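PDB 1ZJR: tRNA (Guanosine-2'-O-)-methyltransferase from Aquifex aeolicus, which transfers a methyl group from S-adenosyl-L-methionine to the 2'-oxygen of guanosine 18 in a subset of tRNA species. Local coordinates for residues E17-R22 with G50-Y55; S40-T45 with N156-T161; C46-V51 with I164-Q169; G97-A102 with Y117-V122; R113-T118 with K142-P147. One frame throughout, in Å; residues are numbered along the deposited sequence.

Contact 1 (E17-R22 with G50-Y55); sequences EVLEKR and GVLYLY
R22, on the chain leaving helix 7-19, lies across G50 and V51, where a Schellman motif with its positive-phi glycine closes helix 36-49 and hands the chain to strand 51-57. A bend at chi2 (-69°) folds the arginine along this turn, so that CD rests 3.3 Å from the carbonyl O of G50. Farther out the guanidinium is sandwiched: V18 CG1 sits over the centre of one face, while V51 O stands above the opposite face, nearer its rim. That carbonyl is 3.4 Å from R22 NE, but the angle is too poor for a hydrogen bond. L52 CD1 lies at the edge of the group, near its plane, 4.0 Å from R22 NE, and NH1 lies 3.5 Å from G50 CA. The polar end finds its mates beyond the two segments, NH2 pairing with D47 OD1 in a salt bridge and with W77 O in a hydrogen bond. A leucine in its place would probably leave D47 without its cationic mate and the W77 carbonyl without a donor. The contact illustrates a buried arginine held between a methyl on one face and a carbonyl oxygen on the other, its charge probably balanced by a neighbouring carboxylate.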
# COMPACT_ATOMS: atom_id res chain seq x y z
N GLU A 17 18.50 5.83 -2.55
CA GLU A 17 18.65 4.58 -1.81
C GLU A 17 17.28 3.97 -1.55
O GLU A 17 17.09 2.76 -1.65
CB GLU A 17 19.36 4.85 -0.48
CG GLU A 17 20.77 5.39 -0.65
CD GLU A 17 21.34 5.92 0.65
OE1 GLU A 17 22.56 6.22 0.68
OE2 GLU A 17 20.58 6.05 1.63
N VAL A 18 16.32 4.82 -1.21
CA VAL A 18 14.96 4.37 -0.96
C VAL A 18 14.35 3.81 -2.24
O VAL A 18 13.75 2.74 -2.23
CB VAL A 18 14.08 5.52 -0.41
CG1 VAL A 18 12.62 5.11 -0.39
CG2 VAL A 18 14.54 5.89 1.00
N LEU A 19 14.51 4.53 -3.34
CA LEU A 19 13.95 4.06 -4.61
C LEU A 19 14.58 2.73 -5.04
O LEU A 19 13.92 1.91 -5.68
CB LEU A 19 14.14 5.12 -5.70
CG LEU A 19 13.27 6.38 -5.53
CD1 LEU A 19 13.60 7.39 -6.63
CD2 LEU A 19 11.80 5.98 -5.60
N GLU A 20 15.83 2.50 -4.67
CA GLU A 20 16.50 1.25 -5.04
C GLU A 20 15.95 0.04 -4.29
O GLU A 20 16.24 -1.10 -4.65
CB GLU A 20 18.01 1.39 -4.84
CG GLU A 20 18.66 2.26 -5.91
CD GLU A 20 20.11 2.57 -5.64
OE1 GLU A 20 20.75 3.21 -6.51
OE2 GLU A 20 20.62 2.18 -4.57
N LYS A 21 15.16 0.28 -3.26
CA LYS A 21 14.57 -0.81 -2.48
C LYS A 21 13.06 -0.89 -2.68
O LYS A 21 12.41 -1.82 -2.20
CB LYS A 21 14.87 -0.62 -0.99
CG LYS A 21 16.36 -0.67 -0.63
CD LYS A 21 16.57 -0.26 0.81
CE LYS A 21 18.05 -0.23 1.18
NZ LYS A 21 18.26 0.34 2.55
N ARG A 22 12.49 0.09 -3.37
CA ARG A 22 11.05 0.10 -3.61
C ARG A 22 10.57 -1.13 -4.38
O ARG A 22 11.22 -1.60 -5.32
CB ARG A 22 10.65 1.38 -4.38
CG ARG A 22 10.55 2.64 -3.51
CD ARG A 22 9.36 2.55 -2.57
NE ARG A 22 9.05 3.81 -1.89
CZ ARG A 22 9.19 4.03 -0.59
NH1 ARG A 22 9.66 3.06 0.20
NH2 ARG A 22 8.82 5.19 -0.06
N GLY A 50 8.54 -0.53 1.58
CA GLY A 50 8.95 -0.41 0.20
C GLY A 50 7.82 -0.27 -0.80
O GLY A 50 8.04 -0.44 -2.00
N VAL A 51 6.62 0.04 -0.33
CA VAL A 51 5.51 0.22 -1.25
C VAL A 51 5.68 1.56 -1.94
O VAL A 51 5.93 2.58 -1.29
CB VAL A 51 4.14 0.18 -0.52
CG1 VAL A 51 3.03 0.64 -1.47
CG2 VAL A 51 3.85 -1.24 -0.05
N LEU A 52 5.53 1.57 -3.26
CA LEU A 52 5.68 2.79 -4.04
C LEU A 52 4.34 3.38 -4.48
O LEU A 52 4.23 4.60 -4.66
CB LEU A 52 6.52 2.51 -5.29
CG LEU A 52 6.76 3.72 -6.22
CD1 LEU A 52 7.59 4.77 -5.50
CD2 LEU A 52 7.48 3.25 -7.48
N TYR A 53 3.33 2.54 -4.66
CA TYR A 53 2.02 3.02 -5.08
C TYR A 53 0.89 2.70 -4.11
O TYR A 53 0.65 1.53 -3.78
CB TYR A 53 1.65 2.43 -6.45
CG TYR A 53 2.68 2.68 -7.53
CD1 TYR A 53 3.61 1.71 -7.88
CD2 TYR A 53 2.71 3.90 -8.21
CE1 TYR A 53 4.55 1.93 -8.88
CE2 TYR A 53 3.65 4.14 -9.22
CZ TYR A 53 4.56 3.15 -9.55
OH TYR A 53 5.48 3.37 -10.55
N LEU A 54 0.20 3.74 -3.66
CA LEU A 54 -0.93 3.61 -2.74
C LEU A 54 -2.13 4.28 -3.41
O LEU A 54 -2.09 5.48 -3.70
CB LEU A 54 -0.65 4.35 -1.43
CG LEU A 54 -1.35 3.97 -0.11
CD1 LEU A 54 -1.59 5.24 0.68
CD2 LEU A 54 -2.64 3.22 -0.33
N TYR A 55 -3.18 3.52 -3.67
CA TYR A 55 -4.39 4.05 -4.28
C TYR A 55 -5.44 4.08 -3.19
O TYR A 55 -5.37 3.30 -2.24
CB TYR A 55 -4.88 3.15 -5.41
CG TYR A 55 -3.94 3.10 -6.59
CD1 TYR A 55 -2.80 2.30 -6.57
CD2 TYR A 55 -4.17 3.89 -7.72
CE1 TYR A 55 -1.92 2.28 -7.65
CE2 TYR A 55 -3.30 3.87 -8.81
CZ TYR A 55 -2.17 3.07 -8.76
OH TYR A 55 -1.29 3.05 -9.82

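Contact 2 (S40-T45 with N156-T161); sequences SAIVRT and NVSVAT
With chi1 at 177°, S158 turns its OG opposite its own backbone N and toward A41 CB, though the 3.0 Å between them is unusually short and doubtful. I42 meets the same turn of helix 157-174 from the side. Its chi1 of -73° sets CG1 opposite the carbonyl carbon, and the extended chain carries CD1 past S158 to a point 4.0 Å from T161 OG1. On the way, I42 CG1 passes 3.9 Å from S158 CA, while CG2 faces the methyl of T161, whose side chain stands roughly perpendicular to that of I42. T161 OG1 has its own fixed mate: it donates to V157 O over 2.8 Å, reaching that carbonyl from the face opposite the one used by T161 N, so two donors grip one oxygen. No direct hydrogen bond joins the segments. Instead a water spans them, 2.6 Å from T45 OG1, donating to S158 O and also bonded to S158 OG. The start of the second helix is fastened by N156, an N-cap whose OD1 accepts from V159 N in the carbonyl plane, on a lone pair; the bond from S158 N is weak. The helix axes run nearly parallel, 11° apart and 9.1 Å at closest approach. The small side chains of A41 and S158 face each other where helices 36-49 and 157-174 pair in the knotted SPOUT fold, and the V157 side chain is about 7 Å from that of L155, a residue predicted to bind S-adenosyl-L-methionine.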
# COMPACT_ATOMS: atom_id res chain seq x y z
N SER A 40 -2.87 8.25 7.49
CA SER A 40 -1.49 8.71 7.54
C SER A 40 -0.56 7.60 8.04
O SER A 40 0.57 7.45 7.56
CB SER A 40 -1.37 9.93 8.45
OG SER A 40 -2.25 10.96 8.03
N ALA A 41 -1.05 6.82 9.00
CA ALA A 41 -0.26 5.73 9.55
C ALA A 41 -0.02 4.69 8.46
O ALA A 41 1.06 4.11 8.37
CB ALA A 41 -0.99 5.09 10.74
N ILE A 42 -1.03 4.46 7.62
CA ILE A 42 -0.92 3.51 6.53
C ILE A 42 0.11 4.00 5.51
O ILE A 42 0.88 3.20 4.97
CB ILE A 42 -2.29 3.29 5.84
CG1 ILE A 42 -3.19 2.46 6.77
CG2 ILE A 42 -2.10 2.58 4.48
CD1 ILE A 42 -4.62 2.28 6.27
N VAL A 43 0.14 5.30 5.27
CA VAL A 43 1.11 5.85 4.33
C VAL A 43 2.51 5.59 4.87
O VAL A 43 3.40 5.16 4.13
CB VAL A 43 0.91 7.38 4.13
CG1 VAL A 43 2.02 7.95 3.26
CG2 VAL A 43 -0.43 7.65 3.48
N ARG A 44 2.70 5.83 6.16
CA ARG A 44 4.00 5.61 6.80
C ARG A 44 4.42 4.15 6.68
O ARG A 44 5.59 3.84 6.42
CB ARG A 44 3.96 6.00 8.29
CG ARG A 44 5.37 6.08 8.91
CD ARG A 44 5.40 6.00 10.44
NE ARG A 44 4.64 7.05 11.12
CZ ARG A 44 4.83 7.43 12.38
NH1 ARG A 44 5.78 6.86 13.12
NH2 ARG A 44 4.07 8.36 12.92
N THR A 45 3.47 3.25 6.88
CA THR A 45 3.73 1.81 6.79
C THR A 45 4.09 1.39 5.37
O THR A 45 4.95 0.54 5.16
CB THR A 45 2.52 1.01 7.29
OG1 THR A 45 2.26 1.36 8.65
CG2 THR A 45 2.78 -0.47 7.19
N ASN A 156 -7.63 -2.62 14.30
CA ASN A 156 -7.64 -1.26 13.75
C ASN A 156 -7.09 -1.45 12.33
O ASN A 156 -6.12 -2.18 12.14
CB ASN A 156 -6.72 -0.36 14.59
CG ASN A 156 -6.27 0.89 13.85
OD1 ASN A 156 -5.34 0.85 13.05
ND2 ASN A 156 -6.95 2.01 14.10
N VAL A 157 -7.70 -0.81 11.33
CA VAL A 157 -7.26 -0.97 9.94
C VAL A 157 -5.77 -0.69 9.69
O VAL A 157 -5.13 -1.38 8.89
CB VAL A 157 -8.12 -0.10 8.97
CG1 VAL A 157 -7.90 1.37 9.25
CG2 VAL A 157 -7.80 -0.44 7.51
N SER A 158 -5.21 0.31 10.36
CA SER A 158 -3.80 0.64 10.17
C SER A 158 -2.90 -0.46 10.74
O SER A 158 -1.87 -0.82 10.15
CB SER A 158 -3.48 1.98 10.84
OG SER A 158 -2.10 2.28 10.72
N VAL A 159 -3.29 -1.00 11.89
CA VAL A 159 -2.50 -2.06 12.51
C VAL A 159 -2.55 -3.31 11.62
O VAL A 159 -1.51 -3.93 11.38
CB VAL A 159 -3.04 -2.40 13.92
CG1 VAL A 159 -2.22 -3.54 14.53
CG2 VAL A 159 -2.95 -1.17 14.82
N ALA A 160 -3.73 -3.66 11.14
CA ALA A 160 -3.88 -4.84 10.28
C ALA A 160 -3.04 -4.68 9.02
O ALA A 160 -2.40 -5.62 8.55
CB ALA A 160 -5.35 -5.06 9.91
N THR A 161 -3.06 -3.48 8.45
CA THR A 161 -2.30 -3.21 7.24
C THR A 161 -0.82 -3.43 7.47
O THR A 161 -0.13 -4.01 6.63
CB THR A 161 -2.54 -1.76 6.74
OG1 THR A 161 -3.92 -1.62 6.36
CG2 THR A 161 -1.65 -1.46 5.53
O HOH W 1 -0.32 1.08 8.82

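Contact 3 (C46-V51 with I164-Q169); sequences CDAVGV and ILYEAQ
V49 lays its CG1 over the face of the Y166 ring, a CH-pi contact in which the methyl is 3.5 Å from the ring centroid and 19° off the normal. Here the end of helix 36-49 packs against helix 157-174 on one side of the parallel sheet of the SPOUT fold. The methyl sits off-centre, with Y166 CE2 its nearest ring atom; a chi1 of -69°, with CG1 anti to the carbonyl carbon, sends it there. The phenol end of the ring meets A48 CB near the ring plane, 3.4 Å from OH, so adjacent residues hold one face and one edge. The other branch of V49 turns inward: CG2 lies 4.0 Å from L165 CD1, the two side chains nearly perpendicular. Were an alanine to stand at V49, the tyrosine face would probably lose its CH-pi mate and a gap would open beside L165. In the next shell, Y178 OH is hydrogen-bonded to V49 O, and Q169 packs on the Y178 side chain. Beneath, L165, C46 and V51 all lean on V28 of strand 26-31, which sets the floor of the contact. The last turn of the first helix is secured by V51 N, which donates to C46 O over 2.8 Å. Two more groups reach L165 on separate branches: V51 CG2 is 4.3 Å from CD2, and C46 SG is 4.4 Å from CD1.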
# COMPACT_ATOMS: atom_id res chain seq x y z
N CYS A 46 3.43 1.99 4.38
CA CYS A 46 3.73 1.68 2.98
C CYS A 46 5.19 2.04 2.71
O CYS A 46 5.94 1.25 2.13
CB CYS A 46 2.82 2.47 2.04
SG CYS A 46 1.15 1.81 1.96
N ASP A 47 5.56 3.24 3.14
CA ASP A 47 6.93 3.74 2.96
C ASP A 47 7.95 2.81 3.62
O ASP A 47 9.02 2.55 3.06
CB ASP A 47 7.02 5.15 3.56
CG ASP A 47 8.46 5.62 3.74
OD1 ASP A 47 9.16 5.83 2.72
OD2 ASP A 47 8.87 5.78 4.91
N ALA A 48 7.60 2.31 4.80
CA ALA A 48 8.48 1.42 5.56
C ALA A 48 8.80 0.09 4.88
O ALA A 48 9.93 -0.38 4.96
CB ALA A 48 7.87 1.15 6.95
N VAL A 49 7.81 -0.52 4.24
CA VAL A 49 8.03 -1.80 3.58
C VAL A 49 8.45 -1.74 2.14
O VAL A 49 8.68 -2.77 1.52
CB VAL A 49 6.80 -2.73 3.68
CG1 VAL A 49 6.60 -3.17 5.12
CG2 VAL A 49 5.55 -2.02 3.14
N GLY A 50 8.54 -0.53 1.58
CA GLY A 50 8.95 -0.41 0.20
C GLY A 50 7.82 -0.27 -0.80
O GLY A 50 8.04 -0.44 -2.00
N VAL A 51 6.62 0.04 -0.33
CA VAL A 51 5.51 0.22 -1.25
C VAL A 51 5.68 1.56 -1.94
O VAL A 51 5.93 2.58 -1.29
CB VAL A 51 4.14 0.18 -0.52
CG1 VAL A 51 3.03 0.64 -1.47
CG2 VAL A 51 3.85 -1.24 -0.05
N ILE A 164 -0.06 -7.30 7.83
CA ILE A 164 -0.07 -7.98 6.55
C ILE A 164 1.11 -7.56 5.69
O ILE A 164 1.80 -8.41 5.13
CB ILE A 164 -1.38 -7.71 5.79
CG1 ILE A 164 -2.57 -8.18 6.65
CG2 ILE A 164 -1.37 -8.45 4.45
CD1 ILE A 164 -3.94 -7.73 6.12
N LEU A 165 1.36 -6.26 5.59
CA LEU A 165 2.48 -5.79 4.79
C LEU A 165 3.82 -6.31 5.29
O LEU A 165 4.76 -6.50 4.51
CB LEU A 165 2.51 -4.26 4.72
CG LEU A 165 1.47 -3.64 3.78
CD1 LEU A 165 1.58 -2.13 3.83
CD2 LEU A 165 1.70 -4.15 2.35
N TYR A 166 3.95 -6.55 6.60
CA TYR A 166 5.22 -7.05 7.08
C TYR A 166 5.38 -8.55 6.87
O TYR A 166 6.50 -9.08 6.95
CB TYR A 166 5.47 -6.62 8.53
CG TYR A 166 6.32 -5.36 8.55
CD1 TYR A 166 7.72 -5.44 8.41
CD2 TYR A 166 5.73 -4.10 8.56
CE1 TYR A 166 8.49 -4.28 8.29
CE2 TYR A 166 6.50 -2.94 8.44
CZ TYR A 166 7.87 -3.03 8.30
OH TYR A 166 8.62 -1.88 8.17
N GLU A 167 4.28 -9.24 6.59
CA GLU A 167 4.39 -10.65 6.27
C GLU A 167 4.91 -10.62 4.83
O GLU A 167 5.76 -11.43 4.43
CB GLU A 167 3.03 -11.35 6.33
CG GLU A 167 3.02 -12.73 5.68
CD GLU A 167 4.03 -13.69 6.29
OE1 GLU A 167 4.28 -14.74 5.67
OE2 GLU A 167 4.56 -13.41 7.39
N ALA A 168 4.40 -9.67 4.04
CA ALA A 168 4.84 -9.51 2.66
C ALA A 168 6.33 -9.16 2.64
O ALA A 168 7.10 -9.64 1.80
CB ALA A 168 4.02 -8.41 1.96
N GLN A 169 6.73 -8.30 3.58
CA GLN A 169 8.13 -7.88 3.69
C GLN A 169 9.02 -9.08 3.99
O GLN A 169 10.07 -9.26 3.39
CB GLN A 169 8.26 -6.84 4.81
CG GLN A 169 9.69 -6.36 5.11
CD GLN A 169 10.45 -7.30 6.02
OE1 GLN A 169 9.88 -7.92 6.91
NE2 GLN A 169 11.76 -7.39 5.82

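Contact 4 (G97-A102 with Y117-V122); sequences GFQIVA and YTKPTV
F98 and P120 meet just ahead of two adjoining parallel strands. The phenylalanine CB lies 4.1 Å from V122 CG2, and a chi1 of -76° sends CG opposite the carbonyl carbon, toward the proline. CG and CE1 are each 4.0 Å from P120 CB, while CD1, between them, comes 3.8 Å from that carbon and 3.7 Å from T121 N. The proline carbon thus stands over the ring face, 14° off its normal, as a CH-pi partner. F93, of helix 86-95, also meets this ring edge-to-face. Behind F98 the strands zip together: Q99 N donates to P120 O over 3.0 Å, V122 N to Q99 O, and V101 N to V122 O. Side chains alternate along this ladder. I100 and V122 lie side by side toward helix 86-95, whereas V101 CG2 touches T121 CG2, 3.7 Å away, on the other face. T121 OG1 is held within its own segment by donating to K119 O. A water bridges the strand entrances, donating to both G97 O and P120 O. This is the regular parallel pairing of strands 99-103 and 121-126 in the alpha/beta sheet of a SPOUT methyltransferase, the first running on to T103, predicted to bind S-adenosyl-L-methionine.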
# COMPACT_ATOMS: atom_id res chain seq x y z
N GLY A 97 -1.98 -9.11 -14.55
CA GLY A 97 -1.28 -10.19 -13.87
C GLY A 97 -1.12 -10.04 -12.37
O GLY A 97 -0.44 -10.85 -11.73
N PHE A 98 -1.73 -9.01 -11.79
CA PHE A 98 -1.63 -8.80 -10.34
C PHE A 98 -2.71 -9.60 -9.61
O PHE A 98 -3.86 -9.62 -10.03
CB PHE A 98 -1.82 -7.32 -10.00
CG PHE A 98 -0.63 -6.47 -10.31
CD1 PHE A 98 0.14 -5.93 -9.28
CD2 PHE A 98 -0.29 -6.16 -11.62
CE1 PHE A 98 1.23 -5.10 -9.55
CE2 PHE A 98 0.79 -5.33 -11.91
CZ PHE A 98 1.55 -4.79 -10.87
N GLN A 99 -2.33 -10.26 -8.52
CA GLN A 99 -3.32 -11.00 -7.73
C GLN A 99 -3.93 -9.97 -6.79
O GLN A 99 -3.21 -9.15 -6.20
CB GLN A 99 -2.68 -12.13 -6.92
CG GLN A 99 -1.73 -11.68 -5.82
CD GLN A 99 -1.29 -12.83 -4.91
OE1 GLN A 99 -0.36 -12.70 -4.12
NE2 GLN A 99 -1.97 -13.97 -5.02
N ILE A 100 -5.25 -10.00 -6.66
CA ILE A 100 -5.95 -9.07 -5.78
C ILE A 100 -6.22 -9.77 -4.45
O ILE A 100 -6.98 -10.74 -4.39
CB ILE A 100 -7.28 -8.61 -6.40
CG1 ILE A 100 -7.04 -8.14 -7.84
CG2 ILE A 100 -7.89 -7.49 -5.56
CD1 ILE A 100 -6.04 -7.01 -7.98
N VAL A 101 -5.58 -9.28 -3.40
CA VAL A 101 -5.70 -9.83 -2.05
C VAL A 101 -6.50 -8.86 -1.19
O VAL A 101 -6.06 -7.74 -0.93
CB VAL A 101 -4.29 -10.04 -1.45
CG1 VAL A 101 -4.38 -10.65 -0.05
CG2 VAL A 101 -3.47 -10.95 -2.37
N ALA A 102 -7.67 -9.29 -0.73
CA ALA A 102 -8.52 -8.41 0.06
C ALA A 102 -8.86 -8.91 1.45
O ALA A 102 -9.16 -10.09 1.65
CB ALA A 102 -9.80 -8.12 -0.70
N TYR A 117 2.99 -13.25 -1.20
CA TYR A 117 3.10 -11.82 -1.50
C TYR A 117 4.30 -11.45 -2.36
O TYR A 117 4.50 -10.27 -2.66
CB TYR A 117 3.14 -11.01 -0.20
CG TYR A 117 1.91 -11.18 0.68
CD1 TYR A 117 1.86 -12.18 1.65
CD2 TYR A 117 0.79 -10.37 0.51
CE1 TYR A 117 0.71 -12.37 2.42
CE2 TYR A 117 -0.36 -10.55 1.27
CZ TYR A 117 -0.39 -11.55 2.22
OH TYR A 117 -1.53 -11.75 2.96
N THR A 118 5.10 -12.43 -2.78
CA THR A 118 6.28 -12.14 -3.60
C THR A 118 5.97 -11.93 -5.07
O THR A 118 6.81 -11.44 -5.83
CB THR A 118 7.35 -13.26 -3.48
OG1 THR A 118 6.87 -14.46 -4.10
CG2 THR A 118 7.66 -13.54 -2.01
N LYS A 119 4.77 -12.31 -5.50
CA LYS A 119 4.35 -12.12 -6.89
C LYS A 119 3.63 -10.78 -6.98
O LYS A 119 3.26 -10.21 -5.95
CB LYS A 119 3.39 -13.23 -7.31
CG LYS A 119 2.16 -13.32 -6.44
CD LYS A 119 1.12 -14.30 -6.97
CE LYS A 119 1.61 -15.73 -6.91
NZ LYS A 119 0.51 -16.67 -7.28
N PRO A 120 3.43 -10.24 -8.20
CA PRO A 120 2.73 -8.96 -8.34
C PRO A 120 1.43 -9.03 -7.54
O PRO A 120 0.57 -9.88 -7.81
CB PRO A 120 2.50 -8.86 -9.84
CG PRO A 120 3.74 -9.50 -10.39
CD PRO A 120 3.89 -10.74 -9.51
N THR A 121 1.30 -8.13 -6.57
CA THR A 121 0.14 -8.13 -5.69
C THR A 121 -0.43 -6.76 -5.35
O THR A 121 0.30 -5.80 -5.16
CB THR A 121 0.50 -8.78 -4.34
OG1 THR A 121 0.96 -10.12 -4.56
CG2 THR A 121 -0.70 -8.79 -3.38
N VAL A 122 -1.76 -6.69 -5.27
CA VAL A 122 -2.42 -5.46 -4.84
C VAL A 122 -3.12 -5.86 -3.55
O VAL A 122 -4.03 -6.69 -3.57
CB VAL A 122 -3.51 -4.97 -5.84
CG1 VAL A 122 -4.25 -3.78 -5.23
CG2 VAL A 122 -2.88 -4.54 -7.17
O HOH W 2 0.60 -12.07 -9.63

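Contact 5 (R113-T118 with K142-P147); sequences REVDYT and KKIVIP
V115 and I144 meet methyl to methyl, CG2 to CG2 at 3.7 Å, in the tight half of a contact between the loop 113-118 and strand 142-145. The same V115 CG2 touches the aliphatic stem of K142, 3.9 Å from its CG, as the two run past one another head to tail. The other branch, V115 CG1, stands over the centre of the Y117 ring and probably helps to fix its orientation. I144 reaches the tyrosine from the opposite direction: a chi1 of 59° puts CG1 between its backbone N and carbonyl carbon, and CD1 ends 3.7 Å from Y117 OH. That hydroxyl has its polar partner in F112 O.

The solvent side is looser. R113 stretches along the surface until NH1 comes 4.5 Å from P147 CG, without a hydrogen bond. At the other end, D116 makes an Asx turn: OD1 accepts from T118 N over 2.9 Å and, through its syn lone pair, from T118 OG1 over 2.6 Å. I146, just past the strand, is predicted to bind S-adenosyl-L-methionine, as is T103, whose side chain is about 4 Å from that of I144. No hydrogen bond crosses between the segments; loop polar groups find partners within the loop or in other parts of the chain, as where Q171 NE2 donates to V115 O. Adhesion to the strand therefore rests on hydrocarbon surfaces, including the carbon stem of a lysine.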
# COMPACT_ATOMS: atom_id res chain seq x y z
N ARG A 113 -1.27 -15.42 6.16
CA ARG A 113 0.07 -15.93 5.89
C ARG A 113 0.10 -17.01 4.80
O ARG A 113 1.17 -17.48 4.41
CB ARG A 113 0.71 -16.48 7.17
CG ARG A 113 0.88 -15.43 8.28
CD ARG A 113 1.82 -15.90 9.38
NE ARG A 113 1.97 -14.90 10.43
CZ ARG A 113 1.21 -14.84 11.52
NH1 ARG A 113 0.24 -15.72 11.72
NH2 ARG A 113 1.41 -13.87 12.42
N GLU A 114 -1.07 -17.41 4.31
CA GLU A 114 -1.14 -18.44 3.28
C GLU A 114 -0.97 -17.88 1.87
O GLU A 114 -0.80 -18.63 0.91
CB GLU A 114 -2.47 -19.20 3.39
CG GLU A 114 -2.59 -19.97 4.70
CD GLU A 114 -3.88 -20.77 4.81
OE1 GLU A 114 -4.11 -21.37 5.89
OE2 GLU A 114 -4.67 -20.79 3.84
N VAL A 115 -0.99 -16.56 1.76
CA VAL A 115 -0.83 -15.89 0.48
C VAL A 115 0.65 -15.70 0.13
O VAL A 115 1.49 -15.53 1.02
CB VAL A 115 -1.52 -14.50 0.50
CG1 VAL A 115 -1.14 -13.70 -0.74
CG2 VAL A 115 -3.02 -14.68 0.57
N ASP A 116 0.96 -15.76 -1.16
CA ASP A 116 2.33 -15.56 -1.63
C ASP A 116 2.42 -14.09 -2.06
O ASP A 116 1.99 -13.74 -3.16
CB ASP A 116 2.63 -16.48 -2.82
CG ASP A 116 4.01 -16.27 -3.40
OD1 ASP A 116 4.72 -15.34 -2.96
OD2 ASP A 116 4.39 -17.04 -4.31
N TYR A 117 2.99 -13.25 -1.20
CA TYR A 117 3.10 -11.82 -1.50
C TYR A 117 4.30 -11.45 -2.36
O TYR A 117 4.50 -10.27 -2.66
CB TYR A 117 3.14 -11.01 -0.20
CG TYR A 117 1.91 -11.18 0.68
CD1 TYR A 117 1.86 -12.18 1.65
CD2 TYR A 117 0.79 -10.37 0.51
CE1 TYR A 117 0.71 -12.37 2.42
CE2 TYR A 117 -0.36 -10.55 1.27
CZ TYR A 117 -0.39 -11.55 2.22
OH TYR A 117 -1.53 -11.75 2.96
N THR A 118 5.10 -12.43 -2.78
CA THR A 118 6.28 -12.14 -3.60
C THR A 118 5.97 -11.93 -5.07
O THR A 118 6.81 -11.44 -5.83
CB THR A 118 7.35 -13.26 -3.48
OG1 THR A 118 6.87 -14.46 -4.10
CG2 THR A 118 7.66 -13.54 -2.01
N LYS A 142 -7.75 -13.56 -3.59
CA LYS A 142 -7.58 -14.10 -2.24
C LYS A 142 -8.37 -13.25 -1.24
O LYS A 142 -8.38 -12.02 -1.33
CB LYS A 142 -6.10 -14.09 -1.83
CG LYS A 142 -5.21 -15.05 -2.62
CD LYS A 142 -5.50 -16.50 -2.27
CE LYS A 142 -4.54 -17.44 -2.99
NZ LYS A 142 -4.64 -17.28 -4.47
N LYS A 143 -9.06 -13.92 -0.32
CA LYS A 143 -9.82 -13.25 0.73
C LYS A 143 -9.11 -13.64 2.02
O LYS A 143 -9.06 -14.82 2.36
CB LYS A 143 -11.27 -13.75 0.74
CG LYS A 143 -12.03 -13.46 -0.54
CD LYS A 143 -13.49 -13.87 -0.44
CE LYS A 143 -13.63 -15.35 -0.15
NZ LYS A 143 -15.06 -15.75 -0.02
N ILE A 144 -8.58 -12.66 2.74
CA ILE A 144 -7.82 -12.94 3.95
C ILE A 144 -8.31 -12.36 5.26
O ILE A 144 -9.02 -11.36 5.30
CB ILE A 144 -6.35 -12.48 3.79
CG1 ILE A 144 -6.32 -10.97 3.50
CG2 ILE A 144 -5.68 -13.26 2.67
CD1 ILE A 144 -4.94 -10.34 3.54
N VAL A 145 -7.91 -13.01 6.35
CA VAL A 145 -8.23 -12.56 7.69
C VAL A 145 -6.99 -12.75 8.53
O VAL A 145 -6.11 -13.53 8.18
CB VAL A 145 -9.38 -13.38 8.35
CG1 VAL A 145 -10.70 -13.02 7.72
CG2 VAL A 145 -9.09 -14.86 8.23
N ILE A 146 -6.93 -12.02 9.64
CA ILE A 146 -5.83 -12.13 10.58
C ILE A 146 -6.42 -12.87 11.78
O ILE A 146 -7.49 -12.51 12.26
CB ILE A 146 -5.33 -10.73 11.02
CG1 ILE A 146 -4.74 -9.98 9.82
CG2 ILE A 146 -4.29 -10.87 12.13
CD1 ILE A 146 -4.34 -8.53 10.13
N PRO A 147 -5.75 -13.93 12.26
CA PRO A 147 -6.28 -14.68 13.41
C PRO A 147 -6.51 -13.82 14.66
O PRO A 147 -5.66 -13.02 15.03
CB PRO A 147 -5.24 -15.78 13.62
CG PRO A 147 -3.98 -15.16 13.12
CD PRO A 147 -4.43 -14.45 11.86

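In the fold
Contacts 2 and 3 are successive levels of one helix pair, 36-49 with 157-174, joined by T45 CG2 against L165 CD1 at 3.9 Å. Contact 1 shares G50 and V51 with contact 3, and the salt bridge from R22 NH2 to D47 OD1, 2.9 Å, links the two. Contacts 4 and 5 overlap at Y117 and T118 and meet in the sheet, where strands 99-103 and 142-145 are neighbours. Y117 packs on helix 157-174, A168 CB lying 3.5 Å from its CB. Residues predicted to bind S-adenosyl-L-methionine lie close to contacts 2 and 5, which touch where I146 CD1 is 3.6 Å from A160 CB. Contact 1 lies away from them.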